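Local structure of AbiEi antitoxin C-terminal domain-containing protein (Mycobacterium tuberculosis, 1ZEL) at residues 122-127 with 140-145; 257-262 with 280-285; 154-159 with 216-221; 30-35 with 70-75; 209-214 with 241-246. The protein is of unknown function but probably binds DNA through a winged-helix domain, and may act as an AbiEi-type antitoxin. All coordinates share one frame; numbering follows the deposited sequence. Where two conformers were deposited one is given.

Interaction 1. Residues 122-127 with 140-145; sequences GRIPIW and SYVSVV
Tyr141 O takes the shortest bond of this contact. Ile124 N donates to it over 2.8 Å, and the bond is nearly straight at 171°. The CA of Arg123 also leans on Tyr141 O with a C-H...O contact. From there strands 124-127 and 142-145 run parallel. Ser143 N gives to Ile124 O. Ile126 N then reaches Ser143 O, and Val145 N reaches Ile126 O at 2.9 Å. The even-numbered strand residues Ile124, Ile126, Val142 and Val144 share one face of the sheet. There Val144 CG2 comes up to Ile126 CG1 at 4.1 Å. Pro125, Trp127, Ser143 and Val145 line the other face. Trp127 CB meets Val145 CG1 at 4.0 Å, while the indole NE1 bonds to Ile147 O further along the chain. Ser143 OG shares a water with Arg123 O, 2.8 Å from OG, but the water's bond to Arg123 O is weak. The Arg123 chain bends at chi3 (-53°) and brings one guanidinium face over Ser143, with NH2 3.4 Å from Ser143 CB. Its NH1 is hydrogen-bonded to Ala139 O, just before the second segment. In the mixed sheet, strand 124-127 is the middle strand, with antiparallel strand 103-104 on its other edge. Leu90 of helix 88-96 packs on Ile124, Ile126 and Val142, while Ser108 of helix 106-113 touches Ile124 and Pro125.

Interaction 2. Residues 257-262 with 280-285; sequences EVMPVT and EYQLVD
Gln282 has an unusual backbone, with phi and psi both positive. It belongs to a G1 beta bulge, in which Gln282 and Leu283 both face Ala278 on the antiparallel neighbour strand. On its other side the bulged strand meets residues 261-262 in parallel. Thr262 N donates to Gln282 O over 2.9 Å. Val284 N returns a bond to Thr262 O at 2.8 Å, nearly straight at 168°. These two bonds grip Thr262 through both its N and its O. The CA of Leu283 adds a C-H...O contact to the same oxygen. The side chains of Thr262 and Leu283 run alongside each other in the same direction, with Thr262 CG2 4.0 Å from Leu283 CD1. Thr262 also touches Ser229 and Arg233 of helix 228-240. Val261 and Val284 meet differently, CG1 to CG2 at 3.9 Å, and both lie on Trp277 of strand 276-278. Tyr281 turns its ring away from the first segment, and its OH bonds to Asp239. Gln232 of helix 228-240 ties the two backbones together from outside, since its NE2 bonds to both Pro260 O and Tyr281 O. The Gln282 chain is bent; its NE2 bonds to Pro279 O and its OE1 lies 3.8 Å from Val261 CG2. At the loop end the bend of Met259 at chi3 (71°) swings the methyl inward, and CE comes to rest 3.5 Å from Gln282 CG.

Interaction 3. Residues 154-159 with 216-221; sequences TALLAP and DERLER
Arg218 and the short helical turn 154-157 form the tight part of this contact. The guanidinium reaches the C-terminal end of the turn. Its NH1 donates to Ala155 O over 2.6 Å, almost straight at 173°. This is the clear bond of the contact. The oxygen lies in the guanidinium plane and offers a lone pair. NH2 adds a weak bond to the same oxygen. Ala158 O is also near NH1, at 2.7 Å. Leu156 CD1 sits over the centre of one face of this guanidinium, about 4.1 Å above the plane. The bend of Arg218 at chi3 (77°) turns the group toward the turn, and NE forms a weak, long ion pair with Glu184. The contact joins this turn to the first part of helix 216-223 in the largely helical half of the chain. The buried Leu156 side chain lies between Arg218 and Arg221, with CD1 near the first and CD2 near the second, and it also touches Leu222. The solvent side has no hydrogen bond across the contact. There exposed Arg221 lays its guanidinium over Leu156, with CD2 3.9 Å above the centre of its face. Its NH2 makes a salt bridge to Asp153, just ahead of the turn.

Interaction 4. Residues 30-35 with 70-75; sequences PVVVTK and KGTWAF. With FMT (formic acid), chain M.
Val33 and Trp73 exchange two backbone bonds as a hydrogen-bonded antiparallel pair. Val33 N gives to Trp73 O at 2.8 Å, and Trp73 N returns a more bent bond to Val33 O. Thr34 and Thr72 follow as the non-hydrogen-bonded pair. Beyond them Lys35 N donates to Gly71 O over 2.9 Å. The Trp73 ring runs its edge along the first segment. Val33 O and Lys35 N lie in the ring plane, and CZ3 is 3.6 Å from Lys35 CB. With chi1 at -71° this edge turns to the first segment. Val33 CG2 meets Phe75 CB at 3.9 Å on the same face, while Val32 CG1 rests 3.8 Å from Thr72 CB. A water links the far end, giving to Pro30 O and accepting from Phe75 N. In the next shell, Leu25 of helix 19-28 packs on Val33 and Phe75, and Ile55 of helix 51-61 on Trp73 and Lys35. Thr34 caps helix 35-44 through its OG1, which bonds to Asp37 N. The Lys35 chain stretches out to a salt bridge with Asp52. Lys70 N and Gly137 N bond to a formic acid molecule, probably from the crystallisation liquor. With strand 64-66 these strands form a small antiparallel sheet among helices, consistent with a winged-helix domain. The cap and the Lys35 N bond both fall at the start of helix 35-44, so the chemistry ties that helix end to the sheet.

Interaction 5. Residues 209-214 with 241-246; sequences DLVADC and GGEPAR. With NA (sodium ion), chain C.
Val211 and Arg246 run antiparallel alongside each other, and the guanidinium lies by the end of helix 207-212. Arg246 NH1 donates to Val211 O over 3.2 Å. The oxygen is close to the guanidinium plane, but the donor stands above the carbonyl plane. Cys214 N reaches Val211 O from the other face of that plane, and Arg246 NH2 adds a weak bond. The bend at chi3 (49°) helps bring the guanidinium here, and NH2 also makes a salt bridge to Asp216. Val211 points at the second segment and splits its branches. CG1 crosses Glu243 and lies 3.7 Å from its CG. CG2 packs on Gly241 CA at 3.9 Å, where the missing side chain allows the close approach. Gly242, with positive phi, is the C-prime residue of a Schellman motif that ends helix 228-240. Glu243 follows as the N-cap residue of helix 244-251. Pointing away from the second segment, Asp209 and, just past the helix, Asp213 bind a sodium ion. Asp209 uses its O and its OD1 at 2.2 Å, and Asp213 grips with both carboxylate oxygens. Arg167 belongs to the same site. The contact itself joins one helix end to a tight helix-to-helix turn, a Schellman motif followed directly by an N-cap.

Overall arrangement
The five contacts are spread along an elongated chain. Interaction 4 comes first, in the N-terminal winged-helix-like part, and interaction 2 lies about 50 Å from it, centre to centre. Interaction 1 sits near the middle, about 7 Å from the centre of the chain. It touches interaction 3 where Trp127 packs on Leu157. Interactions 3 and 5 cross along the chain, with centres about 15 Å apart. They are joined by the Asp216 to Arg246 salt bridge and by Leu219 against Cys214. Interaction 5 touches interaction 2 through Pro244 and Tyr281. Contacts 1, 3, 5 and 2 thus form a continuous series, while the probable DNA-binding part with interaction 4 stands apart.

Interaction 1. Residues 122-127 with 140-145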
# COMPACT_ATOMS: atom_id res chain seq x y z
N GLY A 122 -3.26 1.52 -10.40
CA GLY A 122 -2.20 0.62 -10.81
C GLY A 122 -1.98 -0.45 -9.77
O GLY A 122 -2.82 -0.67 -8.89
N ARG A 123 -0.85 -1.13 -9.86
CA ARG A 123 -0.54 -2.15 -8.88
C ARG A 123 -0.42 -1.53 -7.50
O ARG A 123 -0.02 -0.37 -7.36
CB ARG A 123 0.70 -2.92 -9.28
CG ARG A 123 0.52 -3.62 -10.62
CD ARG A 123 1.67 -4.54 -10.89
NE ARG A 123 2.95 -3.85 -10.75
CZ ARG A 123 4.10 -4.46 -10.54
NH1 ARG A 123 4.15 -5.79 -10.43
NH2 ARG A 123 5.22 -3.75 -10.43
N ILE A 124 -0.83 -2.29 -6.49
CA ILE A 124 -0.82 -1.80 -5.10
C ILE A 124 0.58 -1.89 -4.54
O ILE A 124 1.14 -2.99 -4.42
CB ILE A 124 -1.78 -2.61 -4.19
CG1 ILE A 124 -3.21 -2.62 -4.79
CG2 ILE A 124 -1.74 -2.03 -2.74
CD1 ILE A 124 -3.93 -4.00 -4.71
N PRO A 125 1.17 -0.74 -4.17
CA PRO A 125 2.49 -0.75 -3.56
C PRO A 125 2.46 -1.22 -2.11
O PRO A 125 1.72 -0.67 -1.27
CB PRO A 125 2.91 0.72 -3.65
CG PRO A 125 1.61 1.46 -3.55
CD PRO A 125 0.62 0.62 -4.30
N ILE A 126 3.24 -2.26 -1.82
CA ILE A 126 3.38 -2.75 -0.46
C ILE A 126 4.83 -2.89 -0.06
O ILE A 126 5.71 -2.95 -0.91
CB ILE A 126 2.68 -4.14 -0.24
CG1 ILE A 126 3.31 -5.22 -1.15
CG2 ILE A 126 1.17 -4.05 -0.48
CD1 ILE A 126 2.81 -6.63 -0.82
N TRP A 127 5.07 -2.96 1.24
CA TRP A 127 6.37 -3.32 1.77
C TRP A 127 6.21 -4.72 2.33
O TRP A 127 5.17 -5.02 2.93
CB TRP A 127 6.79 -2.34 2.90
CG TRP A 127 8.01 -2.87 3.66
CD1 TRP A 127 9.32 -2.83 3.26
CD2 TRP A 127 8.00 -3.62 4.89
NE1 TRP A 127 10.13 -3.47 4.19
CE2 TRP A 127 9.33 -3.97 5.19
CE3 TRP A 127 6.98 -4.02 5.77
CZ2 TRP A 127 9.68 -4.69 6.34
CZ3 TRP A 127 7.32 -4.74 6.90
CH2 TRP A 127 8.65 -5.07 7.18
N SER A 140 0.90 -9.61 -10.46
CA SER A 140 0.21 -8.70 -11.39
C SER A 140 -0.57 -7.60 -10.70
O SER A 140 -1.07 -6.69 -11.37
CB SER A 140 -0.79 -9.47 -12.26
OG SER A 140 -0.14 -10.35 -13.17
N TYR A 141 -0.71 -7.69 -9.39
CA TYR A 141 -1.63 -6.84 -8.62
C TYR A 141 -0.92 -5.93 -7.62
O TYR A 141 -1.50 -4.94 -7.16
CB TYR A 141 -2.68 -7.73 -7.89
CG TYR A 141 -3.52 -8.54 -8.87
CD1 TYR A 141 -3.14 -9.83 -9.24
CD2 TYR A 141 -4.65 -8.00 -9.44
CE1 TYR A 141 -3.89 -10.56 -10.16
CE2 TYR A 141 -5.40 -8.70 -10.35
CZ TYR A 141 -5.03 -9.98 -10.71
OH TYR A 141 -5.80 -10.64 -11.62
N VAL A 142 0.33 -6.25 -7.30
CA VAL A 142 1.06 -5.60 -6.23
C VAL A 142 2.50 -5.29 -6.70
O VAL A 142 3.05 -6.02 -7.51
CB VAL A 142 1.05 -6.50 -4.96
CG1 VAL A 142 1.87 -5.92 -3.87
CG2 VAL A 142 -0.37 -6.73 -4.46
N SER A 143 3.09 -4.21 -6.21
CA SER A 143 4.51 -3.99 -6.45
C SER A 143 5.15 -3.97 -5.07
O SER A 143 4.60 -3.37 -4.15
CB SER A 143 4.75 -2.68 -7.19
OG SER A 143 4.42 -1.60 -6.37
N VAL A 144 6.27 -4.66 -4.91
CA VAL A 144 6.84 -4.85 -3.58
C VAL A 144 8.10 -4.01 -3.42
O VAL A 144 8.95 -4.02 -4.29
CB VAL A 144 7.19 -6.34 -3.32
CG1 VAL A 144 7.71 -6.51 -1.91
CG2 VAL A 144 5.96 -7.26 -3.55
N VAL A 145 8.19 -3.26 -2.32
CA VAL A 145 9.41 -2.55 -2.00
C VAL A 145 10.04 -3.32 -0.86
O VAL A 145 9.35 -3.82 0.03
CB VAL A 145 9.17 -1.03 -1.70
CG1 VAL A 145 8.47 -0.83 -0.37
CG2 VAL A 145 10.51 -0.27 -1.72
O HOH W 1 3.26 0.40 -7.94

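Interaction 2. Residues 257-262 with 280-285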
# COMPACT_ATOMS: atom_id res chain seq x y z
N GLU A 257 30.85 8.92 7.84
CA GLU A 257 31.31 10.31 7.74
C GLU A 257 31.43 10.82 6.31
O GLU A 257 30.88 11.88 5.99
CB GLU A 257 32.65 10.51 8.48
CG GLU A 257 33.10 11.95 8.55
N VAL A 258 32.14 10.08 5.46
CA VAL A 258 32.40 10.54 4.10
C VAL A 258 31.14 10.43 3.28
O VAL A 258 30.44 9.42 3.34
CB VAL A 258 33.56 9.77 3.39
CG1 VAL A 258 34.90 10.05 4.09
CG2 VAL A 258 33.26 8.27 3.30
N MET A 259 30.86 11.49 2.54
CA MET A 259 29.59 11.62 1.88
C MET A 259 29.82 11.86 0.40
O MET A 259 30.01 13.00 -0.02
CB MET A 259 28.86 12.81 2.51
CG MET A 259 27.39 12.78 2.36
SD MET A 259 26.59 13.65 3.72
CE MET A 259 27.01 15.33 3.33
N PRO A 260 29.83 10.78 -0.40
CA PRO A 260 29.86 10.92 -1.87
C PRO A 260 28.70 11.78 -2.36
O PRO A 260 27.69 11.90 -1.66
CB PRO A 260 29.68 9.47 -2.35
CG PRO A 260 30.30 8.65 -1.22
CD PRO A 260 29.83 9.37 0.01
N VAL A 261 28.82 12.38 -3.54
CA VAL A 261 27.70 13.17 -4.08
C VAL A 261 26.61 12.18 -4.50
O VAL A 261 26.91 11.14 -5.09
CB VAL A 261 28.09 14.11 -5.25
CG1 VAL A 261 26.85 14.78 -5.85
CG2 VAL A 261 29.08 15.17 -4.78
N THR A 262 25.35 12.48 -4.19
CA THR A 262 24.27 11.60 -4.60
C THR A 262 23.28 12.33 -5.49
O THR A 262 23.15 13.56 -5.40
CB THR A 262 23.51 10.99 -3.38
OG1 THR A 262 22.76 9.85 -3.81
CG2 THR A 262 22.57 12.03 -2.76
N GLU A 280 24.71 21.23 1.16
CA GLU A 280 24.42 20.86 2.54
C GLU A 280 24.21 19.35 2.67
O GLU A 280 24.47 18.76 3.70
CB GLU A 280 23.18 21.63 3.03
CG GLU A 280 23.25 23.17 2.86
CD GLU A 280 22.92 23.69 1.45
OE1 GLU A 280 22.44 22.91 0.60
OE2 GLU A 280 23.14 24.90 1.19
N TYR A 281 23.72 18.72 1.59
CA TYR A 281 23.38 17.29 1.60
C TYR A 281 24.19 16.51 0.58
O TYR A 281 23.94 15.31 0.36
CB TYR A 281 21.87 17.09 1.38
CG TYR A 281 21.08 18.01 2.26
CD1 TYR A 281 20.57 19.21 1.76
CD2 TYR A 281 20.92 17.74 3.61
CE1 TYR A 281 19.87 20.09 2.60
CE2 TYR A 281 20.23 18.60 4.45
CZ TYR A 281 19.71 19.79 3.93
OH TYR A 281 19.01 20.64 4.76
N GLN A 282 25.18 17.19 -0.01
CA GLN A 282 25.96 16.69 -1.14
C GLN A 282 25.05 16.01 -2.15
O GLN A 282 25.23 14.85 -2.49
CB GLN A 282 27.10 15.77 -0.66
CG GLN A 282 28.18 16.52 0.20
CD GLN A 282 29.00 17.48 -0.64
OE1 GLN A 282 29.73 17.05 -1.52
NE2 GLN A 282 28.86 18.78 -0.39
N LEU A 283 24.06 16.77 -2.61
CA LEU A 283 22.99 16.20 -3.39
C LEU A 283 22.72 17.02 -4.62
O LEU A 283 22.60 18.26 -4.56
CB LEU A 283 21.73 16.13 -2.50
CG LEU A 283 20.49 15.45 -3.03
CD1 LEU A 283 19.81 14.79 -1.88
CD2 LEU A 283 19.58 16.45 -3.67
N VAL A 284 22.61 16.32 -5.75
CA VAL A 284 22.14 16.90 -7.00
C VAL A 284 20.66 16.47 -7.14
O VAL A 284 20.36 15.29 -7.25
CB VAL A 284 22.97 16.41 -8.20
CG1 VAL A 284 22.37 16.92 -9.51
CG2 VAL A 284 24.44 16.92 -8.06
N ASP A 285 19.76 17.45 -7.10
CA ASP A 285 18.34 17.18 -7.17
C ASP A 285 17.85 17.27 -8.62
O ASP A 285 17.78 18.36 -9.17
CB ASP A 285 17.57 18.15 -6.26
CG ASP A 285 16.05 17.92 -6.29
OD1 ASP A 285 15.61 16.82 -6.69
OD2 ASP A 285 15.29 18.85 -5.92

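Interaction 3. Residues 154-159 with 216-221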
# COMPACT_ATOMS: atom_id res chain seq x y z
N THR A 154 7.01 -3.21 13.99
CA THR A 154 5.97 -2.64 13.13
C THR A 154 5.39 -1.35 13.74
O THR A 154 4.74 -0.57 13.05
CB THR A 154 4.83 -3.66 12.81
OG1 THR A 154 4.31 -4.22 14.02
CG2 THR A 154 5.33 -4.79 11.88
N ALA A 155 5.66 -1.14 15.04
CA ALA A 155 5.31 0.10 15.73
C ALA A 155 6.12 1.24 15.14
O ALA A 155 5.64 2.37 15.04
CB ALA A 155 5.58 -0.02 17.25
N LEU A 156 7.35 0.93 14.74
CA LEU A 156 8.19 1.89 14.06
C LEU A 156 7.65 2.18 12.65
O LEU A 156 7.64 3.33 12.24
CB LEU A 156 9.64 1.38 14.01
CG LEU A 156 10.73 2.36 13.53
CD1 LEU A 156 10.64 3.75 14.21
CD2 LEU A 156 12.13 1.76 13.70
N LEU A 157 7.16 1.17 11.95
CA LEU A 157 6.75 1.34 10.55
C LEU A 157 5.40 2.04 10.39
O LEU A 157 5.23 2.95 9.55
CB LEU A 157 6.75 -0.01 9.82
CG LEU A 157 8.18 -0.56 9.59
CD1 LEU A 157 8.15 -1.97 9.08
CD2 LEU A 157 8.92 0.32 8.64
N ALA A 158 4.48 1.66 11.27
CA ALA A 158 3.13 2.19 11.29
C ALA A 158 3.12 3.64 11.78
O ALA A 158 4.01 4.04 12.52
CB ALA A 158 2.29 1.31 12.23
N PRO A 159 2.11 4.44 11.39
CA PRO A 159 2.09 5.80 11.93
C PRO A 159 1.93 5.76 13.44
O PRO A 159 1.41 4.77 13.99
CB PRO A 159 0.84 6.41 11.29
CG PRO A 159 -0.02 5.25 11.01
CD PRO A 159 0.97 4.21 10.50
N ASP A 216 11.67 13.17 13.99
CA ASP A 216 13.05 12.94 13.57
C ASP A 216 13.70 11.73 14.25
O ASP A 216 14.57 11.09 13.66
CB ASP A 216 13.88 14.21 13.70
CG ASP A 216 13.34 15.36 12.83
OD1 ASP A 216 12.53 15.14 11.89
OD2 ASP A 216 13.71 16.50 13.08
N GLU A 217 13.29 11.38 15.47
CA GLU A 217 13.82 10.16 16.08
C GLU A 217 13.39 8.92 15.30
O GLU A 217 14.18 8.00 15.11
CB GLU A 217 13.41 9.99 17.54
CG GLU A 217 14.01 8.69 18.12
CD GLU A 217 13.62 8.40 19.57
OE1 GLU A 217 13.45 9.36 20.36
OE2 GLU A 217 13.51 7.20 19.93
N ARG A 218 12.13 8.88 14.88
CA ARG A 218 11.66 7.74 14.08
C ARG A 218 12.35 7.70 12.74
O ARG A 218 12.73 6.63 12.28
CB ARG A 218 10.16 7.80 13.87
CG ARG A 218 9.42 7.46 15.13
CD ARG A 218 7.95 7.73 14.99
NE ARG A 218 7.28 6.69 14.22
CZ ARG A 218 6.89 5.52 14.71
NH1 ARG A 218 6.27 4.66 13.93
NH2 ARG A 218 7.12 5.21 15.97
N LEU A 219 12.53 8.86 12.11
CA LEU A 219 13.26 8.93 10.84
C LEU A 219 14.65 8.31 10.99
O LEU A 219 15.08 7.47 10.19
CB LEU A 219 13.40 10.39 10.38
CG LEU A 219 12.13 10.98 9.75
CD1 LEU A 219 12.38 12.45 9.41
CD2 LEU A 219 11.69 10.21 8.49
N GLU A 220 15.33 8.69 12.07
CA GLU A 220 16.67 8.26 12.28
C GLU A 220 16.74 6.73 12.47
O GLU A 220 17.66 6.08 11.98
CB GLU A 220 17.21 9.00 13.50
CG GLU A 220 18.59 8.60 13.92
CD GLU A 220 19.04 9.30 15.18
OE1 GLU A 220 18.27 10.13 15.73
OE2 GLU A 220 20.17 9.02 15.62
N ARG A 221 15.77 6.17 13.19
CA ARG A 221 15.82 4.74 13.49
C ARG A 221 15.47 3.95 12.22
O ARG A 221 16.03 2.89 11.97
CB ARG A 221 14.88 4.39 14.63
CG ARG A 221 15.34 4.95 15.99
CD ARG A 221 14.38 4.52 17.08
NE ARG A 221 14.28 3.06 17.16
CZ ARG A 221 13.17 2.39 17.47
NH1 ARG A 221 12.05 3.05 17.71
NH2 ARG A 221 13.18 1.06 17.51

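Interaction 4. Residues 30-35 with 70-75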
# COMPACT_ATOMS: atom_id res chain seq x y z
N PRO A 30 -19.23 -11.82 3.92
CA PRO A 30 -17.80 -11.90 4.25
C PRO A 30 -16.95 -11.06 3.28
O PRO A 30 -17.29 -10.95 2.09
CB PRO A 30 -17.48 -13.38 4.03
CG PRO A 30 -18.50 -13.87 3.08
CD PRO A 30 -19.75 -13.12 3.44
N VAL A 31 -15.84 -10.50 3.75
CA VAL A 31 -14.99 -9.68 2.88
C VAL A 31 -14.49 -10.52 1.72
O VAL A 31 -14.53 -10.09 0.57
CB VAL A 31 -13.75 -9.12 3.58
CG1 VAL A 31 -13.05 -8.11 2.65
CG2 VAL A 31 -14.13 -8.44 4.90
N VAL A 32 -14.03 -11.73 2.04
CA VAL A 32 -13.49 -12.67 1.08
C VAL A 32 -14.13 -14.02 1.41
O VAL A 32 -14.32 -14.33 2.59
CB VAL A 32 -11.97 -12.81 1.28
CG1 VAL A 32 -11.43 -13.99 0.52
CG2 VAL A 32 -11.24 -11.52 0.89
N VAL A 33 -14.46 -14.79 0.37
CA VAL A 33 -14.98 -16.14 0.54
C VAL A 33 -13.86 -17.14 0.27
O VAL A 33 -13.37 -17.21 -0.85
CB VAL A 33 -16.14 -16.42 -0.49
CG1 VAL A 33 -16.68 -17.83 -0.32
CG2 VAL A 33 -17.28 -15.41 -0.29
N THR A 34 -13.50 -17.95 1.26
CA THR A 34 -12.52 -19.01 1.03
C THR A 34 -13.23 -20.26 0.51
O THR A 34 -14.45 -20.41 0.68
CB THR A 34 -11.72 -19.36 2.31
OG1 THR A 34 -12.58 -19.97 3.27
CG2 THR A 34 -11.14 -18.11 2.93
N LYS A 35 -12.48 -21.16 -0.12
CA LYS A 35 -13.04 -22.41 -0.57
C LYS A 35 -13.66 -23.21 0.58
O LYS A 35 -14.71 -23.85 0.41
CB LYS A 35 -11.98 -23.27 -1.29
CG LYS A 35 -12.60 -24.55 -1.82
CD LYS A 35 -11.68 -25.28 -2.75
CE LYS A 35 -12.29 -26.59 -3.16
NZ LYS A 35 -11.27 -27.30 -3.96
N LYS A 70 -4.90 -18.29 -4.33
CA LYS A 70 -5.59 -19.57 -4.52
C LYS A 70 -6.57 -19.86 -3.40
O LYS A 70 -6.24 -19.74 -2.21
CB LYS A 70 -4.58 -20.72 -4.63
N GLY A 71 -7.79 -20.24 -3.76
CA GLY A 71 -8.76 -20.68 -2.78
C GLY A 71 -9.57 -19.54 -2.18
O GLY A 71 -10.14 -19.68 -1.10
N THR A 72 -9.60 -18.40 -2.89
CA THR A 72 -10.37 -17.22 -2.46
C THR A 72 -11.20 -16.65 -3.61
O THR A 72 -10.80 -16.71 -4.79
CB THR A 72 -9.45 -16.11 -1.92
OG1 THR A 72 -8.61 -15.62 -2.96
CG2 THR A 72 -8.58 -16.63 -0.79
N TRP A 73 -12.36 -16.08 -3.25
CA TRP A 73 -13.29 -15.50 -4.18
C TRP A 73 -13.90 -14.29 -3.52
O TRP A 73 -13.94 -14.21 -2.30
CB TRP A 73 -14.43 -16.48 -4.53
CG TRP A 73 -13.96 -17.59 -5.36
CD1 TRP A 73 -13.99 -17.67 -6.73
CD2 TRP A 73 -13.33 -18.77 -4.90
NE1 TRP A 73 -13.42 -18.85 -7.15
CE2 TRP A 73 -12.99 -19.54 -6.05
CE3 TRP A 73 -13.02 -19.27 -3.63
CZ2 TRP A 73 -12.37 -20.80 -5.95
CZ3 TRP A 73 -12.39 -20.51 -3.54
CH2 TRP A 73 -12.06 -21.26 -4.70
N ALA A 74 -14.38 -13.36 -4.34
CA ALA A 74 -15.23 -12.29 -3.87
C ALA A 74 -16.69 -12.61 -4.18
O ALA A 74 -17.02 -13.05 -5.29
CB ALA A 74 -14.83 -10.94 -4.54
N PHE A 75 -17.55 -12.41 -3.18
CA PHE A 75 -19.00 -12.52 -3.37
C PHE A 75 -19.51 -11.16 -3.83
O PHE A 75 -19.24 -10.16 -3.19
CB PHE A 75 -19.67 -12.93 -2.05
CG PHE A 75 -21.18 -12.98 -2.10
CD1 PHE A 75 -21.83 -13.89 -2.95
CD2 PHE A 75 -21.95 -12.11 -1.34
CE1 PHE A 75 -23.21 -13.93 -3.00
CE2 PHE A 75 -23.32 -12.15 -1.37
CZ PHE A 75 -23.96 -13.09 -2.21
C FMT M . -0.90 -17.99 -4.92
O1 FMT M . -2.04 -18.07 -4.44
O2 FMT M . -0.57 -17.19 -5.81
O HOH W 2 -16.58 -11.53 -0.55

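Interaction 5. Residues 209-214 with 241-246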
# COMPACT_ATOMS: atom_id res chain seq x y z
N ASP A 209 3.56 19.25 4.30
CA ASP A 209 2.56 18.49 5.05
C ASP A 209 3.19 17.19 5.58
O ASP A 209 3.03 16.86 6.75
CB ASP A 209 1.37 18.18 4.12
CG ASP A 209 0.10 17.75 4.88
OD1 ASP A 209 0.14 17.57 6.12
OD2 ASP A 209 -0.94 17.60 4.21
N LEU A 210 3.90 16.47 4.72
CA LEU A 210 4.55 15.21 5.13
C LEU A 210 5.57 15.42 6.25
O LEU A 210 5.55 14.75 7.30
CB LEU A 210 5.20 14.56 3.90
CG LEU A 210 6.21 13.42 4.09
CD1 LEU A 210 5.62 12.22 4.76
CD2 LEU A 210 6.78 13.01 2.74
N VAL A 211 6.44 16.39 6.03
CA VAL A 211 7.58 16.66 6.90
C VAL A 211 7.12 17.09 8.30
O VAL A 211 7.70 16.66 9.29
CB VAL A 211 8.51 17.72 6.25
CG1 VAL A 211 9.48 18.31 7.27
CG2 VAL A 211 9.27 17.09 5.08
N ALA A 212 6.09 17.92 8.37
CA ALA A 212 5.48 18.28 9.64
C ALA A 212 4.95 17.08 10.45
O ALA A 212 4.80 17.17 11.67
CB ALA A 212 4.35 19.31 9.42
N ASP A 213 4.69 15.96 9.79
CA ASP A 213 4.14 14.76 10.45
C ASP A 213 5.17 13.74 10.86
O ASP A 213 4.80 12.70 11.39
CB ASP A 213 3.10 14.04 9.56
CG ASP A 213 1.92 14.93 9.21
OD1 ASP A 213 1.70 15.92 9.93
OD2 ASP A 213 1.22 14.68 8.21
N CYS A 214 6.45 14.02 10.59
CA CYS A 214 7.52 13.05 10.87
C CYS A 214 8.23 13.45 12.13
O CYS A 214 8.60 14.61 12.32
CB CYS A 214 8.55 13.02 9.74
SG CYS A 214 7.91 12.37 8.21
N GLY A 241 10.65 20.37 2.57
CA GLY A 241 9.37 20.57 3.28
C GLY A 241 9.44 21.74 4.24
O GLY A 241 8.62 21.86 5.15
N GLY A 242 10.44 22.58 4.04
CA GLY A 242 10.60 23.81 4.80
C GLY A 242 11.32 23.69 6.13
O GLY A 242 11.21 24.58 6.96
N GLU A 243 12.07 22.62 6.34
CA GLU A 243 12.72 22.43 7.63
C GLU A 243 14.22 22.17 7.45
O GLU A 243 14.69 21.06 7.73
CB GLU A 243 12.07 21.28 8.41
CG GLU A 243 10.58 21.49 8.78
CD GLU A 243 10.36 22.65 9.75
OE1 GLU A 243 11.30 23.07 10.46
OE2 GLU A 243 9.24 23.16 9.79
N PRO A 244 14.97 23.18 6.95
CA PRO A 244 16.40 22.99 6.69
C PRO A 244 17.21 22.62 7.94
O PRO A 244 18.11 21.76 7.88
CB PRO A 244 16.84 24.35 6.12
CG PRO A 244 15.77 25.31 6.54
CD PRO A 244 14.51 24.53 6.57
N ALA A 245 16.87 23.22 9.08
CA ALA A 245 17.59 22.93 10.32
C ALA A 245 17.40 21.46 10.71
O ALA A 245 18.37 20.78 11.04
CB ALA A 245 17.16 23.87 11.44
N ARG A 246 16.17 20.95 10.61
CA ARG A 246 15.90 19.54 10.92
C ARG A 246 16.66 18.62 9.96
O ARG A 246 17.21 17.59 10.38
CB ARG A 246 14.40 19.22 10.90
CG ARG A 246 13.61 19.80 12.11
CD ARG A 246 12.11 19.47 12.04
NE ARG A 246 11.86 18.05 11.76
CZ ARG A 246 10.72 17.55 11.29
NH1 ARG A 246 9.68 18.35 11.07
NH2 ARG A 246 10.61 16.26 11.05
NA NA C . 0.93 17.13 8.18